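Local structure of fibronectin type III domain-containing protein (Simiduia agarivorans, 6P2K) at residues G53-N58 against I73-L78; T77-H82 against Y91-E96; E37-S42 against N58-V63. The protein is a glycoside hydrolase of family 74 that probably cleaves the beta-glucan backbone of xyloglucan, and this chain is its beta-propeller part, presumably the catalytic one. One frame throughout, in Å; residues are numbered along the deposited sequence.

Contact 1: residues G53-N58 against I73-L78. With PE3 (3,6,9,12,15,18,21,24,27,30,33,36,39-tridecaoxahentetracontane-1,41-diol), chain C.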
loop_
_atom_site.group_PDB
_atom_site.type_symbol
_atom_site.label_atom_id
_atom_site.label_comp_id
_atom_site.label_asym_id
_atom_site.label_seq_id
_atom_site.Cartn_x
_atom_site.Cartn_y
_atom_site.Cartn_z
ATOM N N GLY B 53 -31.211 -43.445 18.874
ATOM C CA GLY B 53 -30.800 -44.832 18.779
ATOM C C GLY B 53 -30.439 -45.259 17.366
ATOM O O GLY B 53 -30.713 -44.577 16.378
ATOM N N ASN B 54 -29.814 -46.434 17.277
ATOM C CA ASN B 54 -29.383 -46.978 15.994
ATOM C C ASN B 54 -30.559 -47.594 15.248
ATOM O O ASN B 54 -31.278 -48.438 15.791
ATOM C CB ASN B 54 -28.296 -48.034 16.195
ATOM C CG ASN B 54 -26.995 -47.445 16.697
ATOM O OD1 ASN B 54 -26.613 -46.338 16.319
ATOM N ND2 ASN B 54 -26.303 -48.188 17.553
ATOM N N LEU B 55 -30.743 -47.182 14.000
ATOM C CA LEU B 55 -31.745 -47.759 13.119
ATOM C C LEU B 55 -31.102 -48.788 12.195
ATOM O O LEU B 55 -29.889 -48.785 11.973
ATOM C CB LEU B 55 -32.433 -46.671 12.290
ATOM C CG LEU B 55 -33.090 -45.530 13.063
ATOM C CD1 LEU B 55 -33.168 -44.286 12.203
ATOM C CD2 LEU B 55 -34.477 -45.943 13.530
ATOM N N VAL B 56 -31.940 -49.680 11.659
ATOM C CA VAL B 56 -31.454 -50.653 10.686
ATOM C C VAL B 56 -31.149 -49.971 9.359
ATOM O O VAL B 56 -30.267 -50.410 8.611
ATOM C CB VAL B 56 -32.472 -51.798 10.521
ATOM C CG1 VAL B 56 -31.873 -52.940 9.710
ATOM C CG2 VAL B 56 -32.925 -52.300 11.885
ATOM N N ASN B 57 -31.861 -48.891 9.045
ATOM C CA ASN B 57 -31.606 -48.091 7.858
ATOM C C ASN B 57 -31.773 -46.623 8.225
ATOM O O ASN B 57 -32.723 -46.257 8.922
ATOM C CB ASN B 57 -32.546 -48.473 6.710
ATOM C CG ASN B 57 -32.411 -47.552 5.519
ATOM O OD1 ASN B 57 -33.118 -46.551 5.409
ATOM N ND2 ASN B 57 -31.493 -47.882 4.617
ATOM N N ASN B 58 -30.846 -45.788 7.761
ATOM C CA ASN B 58 -30.744 -44.415 8.238
ATOM C C ASN B 58 -31.361 -43.390 7.293
ATOM O O ASN B 58 -31.269 -42.188 7.565
ATOM C CB ASN B 58 -29.278 -44.066 8.504
ATOM C CG ASN B 58 -28.768 -44.674 9.795
ATOM O OD1 ASN B 58 -29.522 -44.846 10.754
ATOM N ND2 ASN B 58 -27.486 -45.008 9.826
ATOM N N ILE B 73 -42.257 -43.646 19.996
ATOM C CA ILE B 73 -41.961 -42.897 18.781
ATOM C C ILE B 73 -41.879 -43.868 17.612
ATOM O O ILE B 73 -41.251 -44.927 17.722
ATOM C CB ILE B 73 -40.646 -42.105 18.914
ATOM C CG1 ILE B 73 -40.790 -41.029 19.984
ATOM C CG2 ILE B 73 -40.238 -41.497 17.581
ATOM C CD1 ILE B 73 -39.497 -40.702 20.666
ATOM N N PHE B 74 -42.506 -43.505 16.498
ATOM C CA PHE B 74 -42.443 -44.282 15.270
ATOM C C PHE B 74 -41.576 -43.558 14.248
ATOM O O PHE B 74 -41.669 -42.336 14.093
ATOM C CB PHE B 74 -43.840 -44.526 14.700
ATOM C CG PHE B 74 -44.702 -45.390 15.572
ATOM C CD1 PHE B 74 -44.659 -46.771 15.461
ATOM C CD2 PHE B 74 -45.551 -44.823 16.509
ATOM C CE1 PHE B 74 -45.451 -47.573 16.268
ATOM C CE2 PHE B 74 -46.345 -45.617 17.316
ATOM C CZ PHE B 74 -46.295 -46.994 17.196
ATOM N N VAL B 75 -40.730 -44.324 13.561
ATOM C CA VAL B 75 -39.783 -43.799 12.583
ATOM C C VAL B 75 -39.925 -44.613 11.306
ATOM O O VAL B 75 -39.682 -45.826 11.308
ATOM C CB VAL B 75 -38.333 -43.857 13.095
ATOM C CG1 VAL B 75 -37.372 -43.373 12.019
ATOM C CG2 VAL B 75 -38.179 -43.037 14.366
ATOM N N GLY B 76 -40.311 -43.950 10.214
ATOM C CA GLY B 76 -40.428 -44.593 8.925
ATOM C C GLY B 76 -39.168 -44.397 8.108
ATOM O O GLY B 76 -38.730 -43.265 7.886
ATOM N N THR B 77 -38.580 -45.508 7.672
ATOM C CA THR B 77 -37.341 -45.498 6.903
ATOM C C THR B 77 -37.537 -46.233 5.581
ATOM O O THR B 77 -38.598 -46.792 5.295
ATOM C CB THR B 77 -36.187 -46.137 7.682
ATOM O OG1 THR B 77 -36.378 -47.555 7.746
ATOM C CG2 THR B 77 -36.109 -45.574 9.088
ATOM N N LEU B 78 -36.472 -46.230 4.777
ATOM C CA LEU B 78 -36.507 -46.900 3.482
ATOM C C LEU B 78 -36.686 -48.403 3.634
ATOM O O LEU B 78 -37.193 -49.061 2.718
ATOM C CB LEU B 78 -35.228 -46.583 2.706
ATOM C CG LEU B 78 -35.083 -47.102 1.274
ATOM C CD1 LEU B 78 -36.187 -46.550 0.382
ATOM C CD2 LEU B 78 -33.710 -46.753 0.717
HETATM O O43 PE3 C . -29.804 -42.543 23.954
HETATM C C42 PE3 C . -28.676 -43.250 23.435
HETATM C C41 PE3 C . -28.100 -42.457 22.264
HETATM O O40 PE3 C . -26.946 -43.081 21.672
HETATM C C39 PE3 C . -27.200 -44.381 21.117
HETATM C C38 PE3 C . -25.877 -44.847 20.524
HETATM O O37 PE3 C . -25.995 -46.147 19.928
#
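Asn-57 meets Thr-77 and Leu-78 at the close-packed end of this contact. The carboxamide of Asn-57 stands with CG anti to the backbone N (chi1 173°), and this brings OD1 over the turn that follows strand 72-77. Asn-57 OD1 lies 3.4 Å from Leu-78 CB. It also takes a weak hydrogen bond from the backbone N of Leu-78, with the N-H bent to 133° at the hydrogen. The firmer partner of OD1 is the backbone N of Arg-59, so this amide oxygen ties its own loop first and the neighbouring turn second. The backbone of Asn-57 joins in as well: its O rests 3.5 Å from Thr-77 CG2. The hydroxyl of Thr-77 turns to Gly-80. CG2, beside the backbone N, is the branch of Thr-77 nearest the loop.

Further along, the packing is looser and wholly apolar. Leu-55 and Val-75 cross at about a right angle, with Leu-55 CD2 4.2 Å from Val-75 CG1. The other methyl of Leu-55, CD1, only approaches Thr-77 CG2, at 4.5 Å. Before Leu-55, at Gly-53 and Asn-54, the loop makes no contact with the strand. The side chain of Asn-54 is exposed, and its ND2 comes within 3.1 Å of O37 of the bound polyethylene glycol.

Residues 53-58 form the loop that links the sheet of strands 17-22, 30-34, 39-42 and 50-51 to the next one, as between successive blades of a propeller. The loop runs alongside strand 72-77 of that next sheet, in much the same direction. Leu-55 also packs on Val-60 of strand 60-66, on His-82 of strand 80-84 and on Tyr-91, while the backbone N of Val-56 is bonded to His-82 NE2.

Contact 2: residues T77-H82 against Y91-E96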
loop_
_atom_site.group_PDB
_atom_site.type_symbol
_atom_site.label_atom_id
_atom_site.label_comp_id
_atom_site.label_asym_id
_atom_site.label_seq_id
_atom_site.Cartn_x
_atom_site.Cartn_y
_atom_site.Cartn_z
ATOM N N THR B 77 -38.580 -45.508 7.672
ATOM C CA THR B 77 -37.341 -45.498 6.903
ATOM C C THR B 77 -37.537 -46.233 5.581
ATOM O O THR B 77 -38.598 -46.792 5.295
ATOM C CB THR B 77 -36.187 -46.137 7.682
ATOM O OG1 THR B 77 -36.378 -47.555 7.746
ATOM C CG2 THR B 77 -36.109 -45.574 9.088
ATOM N N LEU B 78 -36.472 -46.230 4.777
ATOM C CA LEU B 78 -36.507 -46.900 3.482
ATOM C C LEU B 78 -36.686 -48.403 3.634
ATOM O O LEU B 78 -37.193 -49.061 2.718
ATOM C CB LEU B 78 -35.228 -46.583 2.706
ATOM C CG LEU B 78 -35.083 -47.102 1.274
ATOM C CD1 LEU B 78 -36.187 -46.550 0.382
ATOM C CD2 LEU B 78 -33.710 -46.753 0.717
ATOM N N TYR B 79 -36.288 -48.967 4.775
ATOM C CA TYR B 79 -36.430 -50.397 5.015
ATOM C C TYR B 79 -37.591 -50.737 5.942
ATOM O O TYR B 79 -37.776 -51.911 6.278
ATOM C CB TYR B 79 -35.131 -50.981 5.576
ATOM C CG TYR B 79 -35.022 -52.481 5.385
ATOM C CD1 TYR B 79 -34.909 -53.031 4.116
ATOM C CD2 TYR B 79 -35.048 -53.346 6.472
ATOM C CE1 TYR B 79 -34.816 -54.403 3.931
ATOM C CE2 TYR B 79 -34.955 -54.723 6.297
ATOM C CZ TYR B 79 -34.840 -55.243 5.024
ATOM O OH TYR B 79 -34.746 -56.605 4.839
ATOM N N GLY B 80 -38.377 -49.754 6.363
ATOM C CA GLY B 80 -39.586 -50.033 7.105
ATOM C C GLY B 80 -39.676 -49.243 8.390
ATOM O O GLY B 80 -38.782 -48.485 8.761
ATOM N N LEU B 81 -40.795 -49.446 9.079
ATOM C CA LEU B 81 -41.079 -48.728 10.312
ATOM C C LEU B 81 -40.220 -49.253 11.457
ATOM O O LEU B 81 -39.966 -50.455 11.565
ATOM C CB LEU B 81 -42.563 -48.872 10.657
ATOM C CG LEU B 81 -43.245 -47.873 11.591
ATOM C CD1 LEU B 81 -43.315 -46.498 10.954
ATOM C CD2 LEU B 81 -44.635 -48.377 11.929
ATOM N N HIS B 82 -39.763 -48.337 12.306
ATOM C CA HIS B 82 -39.121 -48.669 13.569
ATOM C C HIS B 82 -39.987 -48.159 14.713
ATOM O O HIS B 82 -40.754 -47.205 14.558
ATOM C CB HIS B 82 -37.715 -48.057 13.679
ATOM C CG HIS B 82 -36.739 -48.585 12.674
ATOM N ND1 HIS B 82 -36.908 -48.426 11.316
ATOM C CD2 HIS B 82 -35.573 -49.255 12.832
ATOM C CE1 HIS B 82 -35.892 -48.982 10.679
ATOM N NE2 HIS B 82 -35.066 -49.491 11.577
ATOM N N TYR B 91 -34.237 -48.437 19.097
ATOM C CA TYR B 91 -35.293 -48.761 18.151
ATOM C C TYR B 91 -35.314 -50.255 17.866
ATOM O O TYR B 91 -34.293 -50.942 17.957
ATOM C CB TYR B 91 -35.121 -48.009 16.826
ATOM C CG TYR B 91 -35.150 -46.504 16.938
ATOM C CD1 TYR B 91 -36.355 -45.814 16.996
ATOM C CD2 TYR B 91 -33.971 -45.767 16.965
ATOM C CE1 TYR B 91 -36.385 -44.439 17.088
ATOM C CE2 TYR B 91 -33.991 -44.390 17.055
ATOM C CZ TYR B 91 -35.200 -43.733 17.116
ATOM O OH TYR B 91 -35.224 -42.361 17.207
ATOM N N ALA B 92 -36.498 -50.743 17.512
ATOM C CA ALA B 92 -36.688 -52.088 16.994
ATOM C C ALA B 92 -37.469 -51.988 15.694
ATOM O O ALA B 92 -38.386 -51.169 15.573
ATOM C CB ALA B 92 -37.428 -52.983 17.994
ATOM N N LEU B 93 -37.107 -52.818 14.722
ATOM C CA LEU B 93 -37.765 -52.765 13.428
ATOM C C LEU B 93 -39.071 -53.547 13.463
ATOM O O LEU B 93 -39.115 -54.678 13.958
ATOM C CB LEU B 93 -36.837 -53.304 12.346
ATOM C CG LEU B 93 -37.455 -53.476 10.967
ATOM C CD1 LEU B 93 -37.510 -52.143 10.226
ATOM C CD2 LEU B 93 -36.577 -54.450 10.241
ATOM N N VAL B 94 -40.135 -52.934 12.950
ATOM C CA VAL B 94 -41.456 -53.554 12.924
ATOM C C VAL B 94 -41.449 -54.657 11.872
ATOM O O VAL B 94 -41.183 -54.384 10.692
ATOM C CB VAL B 94 -42.552 -52.512 12.648
ATOM C CG1 VAL B 94 -43.920 -53.183 12.577
ATOM C CG2 VAL B 94 -42.538 -51.436 13.724
ATOM N N PRO B 95 -41.736 -55.908 12.244
ATOM C CA PRO B 95 -41.548 -57.012 11.289
ATOM C C PRO B 95 -42.501 -56.976 10.109
ATOM O O PRO B 95 -42.119 -57.400 9.010
ATOM C CB PRO B 95 -41.770 -58.266 12.150
ATOM C CG PRO B 95 -41.668 -57.793 13.572
ATOM C CD PRO B 95 -42.174 -56.388 13.562
ATOM N N GLU B 96 -43.728 -56.486 10.293
ATOM C CA GLU B 96 -44.680 -56.474 9.189
ATOM C C GLU B 96 -44.283 -55.480 8.107
ATOM O O GLU B 96 -44.672 -55.645 6.946
ATOM C CB GLU B 96 -46.084 -56.161 9.705
ATOM C CG GLU B 96 -46.622 -57.191 10.679
ATOM C CD GLU B 96 -46.592 -56.707 12.113
ATOM O OE1 GLU B 96 -47.606 -56.888 12.815
ATOM O OE2 GLU B 96 -45.559 -56.143 12.538
#
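Leu-81 and Val-94 share one backbone hydrogen bond across the contact. Val-94 N donates to Leu-81 O at 2.8 Å, nearly straight (169°). A CA-H...O contact lies beside it, with His-82 CA 3.3 Å from Ala-92 O.

His-82 and Leu-93 form an antiparallel non-hydrogen-bonded pair, and their side chains share one face of the sheet. Strands 80-84 and 92-93 are a beta hairpin, the outer two strands of a four-stranded propeller blade.

The apolar contacts centre on Leu-93. With CG anti to its own N (chi1 172°), Leu-93 brings CD1 over one face of the His-82 imidazole. This is a CH-pi contact, 3.9 Å from Leu-93 CD1 to the centroid of the His-82 ring. CD2 of Leu-93 comes instead to the edge of the Tyr-79 ring. Leu-81 and Val-94 lie side by side, and Val-94 CG2 reaches Leu-81 CB at 4.0 Å.

Polar bonds within residues 77-82 shape the tight turn that joins strand 72-77 to strand 80-84. Thr-77 to Gly-80 is a type I turn, and Thr-77 OG1 makes an ST turn by accepting from Tyr-79 N. Thr-77 OG1 also donates to Gly-80 O at 2.8 Å, in the carbonyl plane on a lone pair.

One further bond leaves the contact, between Tyr-91 OH and Thr-52 OG1.

Contact 3: residues E37-S42 against N58-V63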
loop_
_atom_site.group_PDB
_atom_site.type_symbol
_atom_site.label_atom_id
_atom_site.label_comp_id
_atom_site.label_asym_id
_atom_site.label_seq_id
_atom_site.Cartn_x
_atom_site.Cartn_y
_atom_site.Cartn_z
ATOM N N GLU B 37 -28.136 -40.061 8.555
ATOM C CA GLU B 37 -27.765 -40.115 9.967
ATOM C C GLU B 37 -28.889 -40.617 10.862
ATOM O O GLU B 37 -28.742 -40.589 12.088
ATOM C CB GLU B 37 -27.320 -38.740 10.479
ATOM C CG GLU B 37 -25.923 -38.344 10.090
ATOM C CD GLU B 37 -25.822 -38.013 8.629
ATOM O OE1 GLU B 37 -24.873 -38.503 7.985
ATOM O OE2 GLU B 37 -26.699 -37.274 8.128
ATOM N N GLY B 38 -30.005 -41.062 10.296
ATOM C CA GLY B 38 -31.121 -41.432 11.143
ATOM C C GLY B 38 -31.794 -40.201 11.721
ATOM O O GLY B 38 -31.899 -39.155 11.070
ATOM N N VAL B 39 -32.239 -40.317 12.970
ATOM C CA VAL B 39 -33.070 -39.308 13.619
ATOM C C VAL B 39 -32.236 -38.560 14.650
ATOM O O VAL B 39 -31.553 -39.180 15.474
ATOM C CB VAL B 39 -34.307 -39.944 14.277
ATOM C CG1 VAL B 39 -35.082 -38.907 15.084
ATOM C CG2 VAL B 39 -35.196 -40.585 13.229
ATOM N N TYR B 40 -32.293 -37.230 14.604
ATOM C CA TYR B 40 -31.754 -36.378 15.654
ATOM C C TYR B 40 -32.882 -35.875 16.547
ATOM O O TYR B 40 -34.021 -35.706 16.104
ATOM C CB TYR B 40 -31.010 -35.173 15.081
ATOM C CG TYR B 40 -29.716 -35.473 14.368
ATOM C CD1 TYR B 40 -29.697 -35.722 13.002
ATOM C CD2 TYR B 40 -28.506 -35.473 15.055
ATOM C CE1 TYR B 40 -28.510 -35.974 12.342
ATOM C CE2 TYR B 40 -27.313 -35.731 14.404
ATOM C CZ TYR B 40 -27.323 -35.979 13.047
ATOM O OH TYR B 40 -26.144 -36.227 12.391
ATOM N N LYS B 41 -32.542 -35.603 17.806
ATOM C CA LYS B 41 -33.484 -35.112 18.801
ATOM C C LYS B 41 -32.966 -33.814 19.406
ATOM O O LYS B 41 -31.754 -33.610 19.540
ATOM C CB LYS B 41 -33.705 -36.156 19.906
ATOM C CG LYS B 41 -34.739 -35.787 20.957
ATOM C CD LYS B 41 -34.808 -36.844 22.054
ATOM C CE LYS B 41 -35.904 -36.526 23.064
ATOM N NZ LYS B 41 -36.366 -37.734 23.804
ATOM N N SER B 42 -33.895 -32.930 19.769
ATOM C CA SER B 42 -33.556 -31.709 20.486
ATOM C C SER B 42 -34.668 -31.392 21.472
ATOM O O SER B 42 -35.852 -31.512 21.137
ATOM C CB SER B 42 -33.362 -30.528 19.524
ATOM O OG SER B 42 -33.617 -29.295 20.181
ATOM N N ASN B 58 -30.846 -45.788 7.761
ATOM C CA ASN B 58 -30.744 -44.415 8.238
ATOM C C ASN B 58 -31.361 -43.390 7.293
ATOM O O ASN B 58 -31.269 -42.188 7.565
ATOM C CB ASN B 58 -29.278 -44.066 8.504
ATOM C CG ASN B 58 -28.768 -44.674 9.795
ATOM O OD1 ASN B 58 -29.522 -44.846 10.754
ATOM N ND2 ASN B 58 -27.486 -45.008 9.826
ATOM N N ARG B 59 -31.996 -43.827 6.208
ATOM C CA ARG B 59 -32.744 -42.919 5.338
ATOM C C ARG B 59 -34.146 -42.774 5.919
ATOM O O ARG B 59 -35.040 -43.581 5.654
ATOM C CB ARG B 59 -32.771 -43.440 3.908
ATOM C CG ARG B 59 -33.276 -42.434 2.882
ATOM C CD ARG B 59 -32.817 -42.797 1.479
ATOM N NE ARG B 59 -31.370 -42.663 1.324
ATOM C CZ ARG B 59 -30.766 -41.570 0.865
ATOM N NH1 ARG B 59 -31.481 -40.510 0.516
ATOM N NH2 ARG B 59 -29.446 -41.535 0.754
ATOM N N VAL B 60 -34.342 -41.733 6.727
ATOM C CA VAL B 60 -35.579 -41.546 7.479
ATOM C C VAL B 60 -36.518 -40.642 6.695
ATOM O O VAL B 60 -36.134 -39.544 6.277
ATOM C CB VAL B 60 -35.292 -40.960 8.871
ATOM C CG1 VAL B 60 -36.593 -40.751 9.631
ATOM C CG2 VAL B 60 -34.357 -41.870 9.645
ATOM N N PHE B 61 -37.761 -41.098 6.511
ATOM C CA PHE B 61 -38.771 -40.336 5.793
ATOM C C PHE B 61 -39.866 -39.775 6.688
ATOM O O PHE B 61 -40.599 -38.884 6.245
ATOM C CB PHE B 61 -39.419 -41.204 4.704
ATOM C CG PHE B 61 -38.496 -41.551 3.572
ATOM C CD1 PHE B 61 -37.789 -40.565 2.907
ATOM C CD2 PHE B 61 -38.340 -42.866 3.171
ATOM C CE1 PHE B 61 -36.941 -40.885 1.864
ATOM C CE2 PHE B 61 -37.492 -43.190 2.130
ATOM C CZ PHE B 61 -36.791 -42.198 1.478
ATOM N N ALA B 62 -40.004 -40.260 7.921
ATOM C CA ALA B 62 -41.085 -39.805 8.785
ATOM C C ALA B 62 -40.768 -40.130 10.238
ATOM O O ALA B 62 -40.143 -41.149 10.541
ATOM C CB ALA B 62 -42.423 -40.438 8.388
ATOM N N VAL B 63 -41.212 -39.245 11.127
ATOM C CA VAL B 63 -41.129 -39.443 12.570
ATOM C C VAL B 63 -42.450 -38.996 13.180
ATOM O O VAL B 63 -42.996 -37.954 12.802
ATOM C CB VAL B 63 -39.948 -38.668 13.198
ATOM C CG1 VAL B 63 -39.913 -38.872 14.705
ATOM C CG2 VAL B 63 -38.629 -39.093 12.579
#
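Val-39 CG2 touches two valines of strand 60-66. Val-39 CG2 meets Val-63 CG2 tip to tip at 3.8 Å. Val-39 CG2 also lies 3.9 Å from Val-60 CG1, and here the two side chains cross at about a right angle. The methyls of Val-60 divide the work. CG1 is anti to the backbone N (chi1 179°) and faces Val-39, while Val-60 CG2 sits against the backbone of Gly-38, 3.6 Å from its CA. One hydrogen bond joins the two segments. Gly-38 N donates to Asn-58 O at 3.2 Å, in the carbonyl plane and on a lone pair. Asn-58 CB lies 3.6 Å from the same Gly-38 N, so the asparagine side chain rests beside the bond.

The two strands belong to neighbouring four-stranded blades of the beta-propeller. Strand 39-42 is the third strand of one, and strand 60-66 is the first, an edge strand, of the next.

In the second shell, a classic beta bulge at Phe-61 and Ala-62 faces Gly-76. Val-60 and Val-63 both point at the other segment, on either side of this bulge. Val-75 of strand 72-77 packs on Val-39 and Val-60, and Tyr-31 of strand 30-34 packs on Val-39 and Val-63. Ser-34 OG bonds to both Glu-37 N and Gly-38 O. Farther out, Arg-59 makes a salt bridge to Asp-124, a zinc ligand.

All three contacts are largely buried and involve the sheet that begins with strand 60-66. Contact 3 lies nearest the centre of the chain and contact 2 farthest out, where Ala-92 is exposed. Contact 2 stays within the sheet, so backbone pairing and a CH-pi contact define it. Contacts 1 and 3 instead bring the preceding sheet or its exit loop against this one. They rely on aliphatic packing and a single cross-segment hydrogen bond each, weak in contact 1. Val-75 of contact 1 also packs on valines of contact 3. Contacts 1 and 2 share Thr-77 and Leu-78, and contacts 1 and 3 share Asn-58.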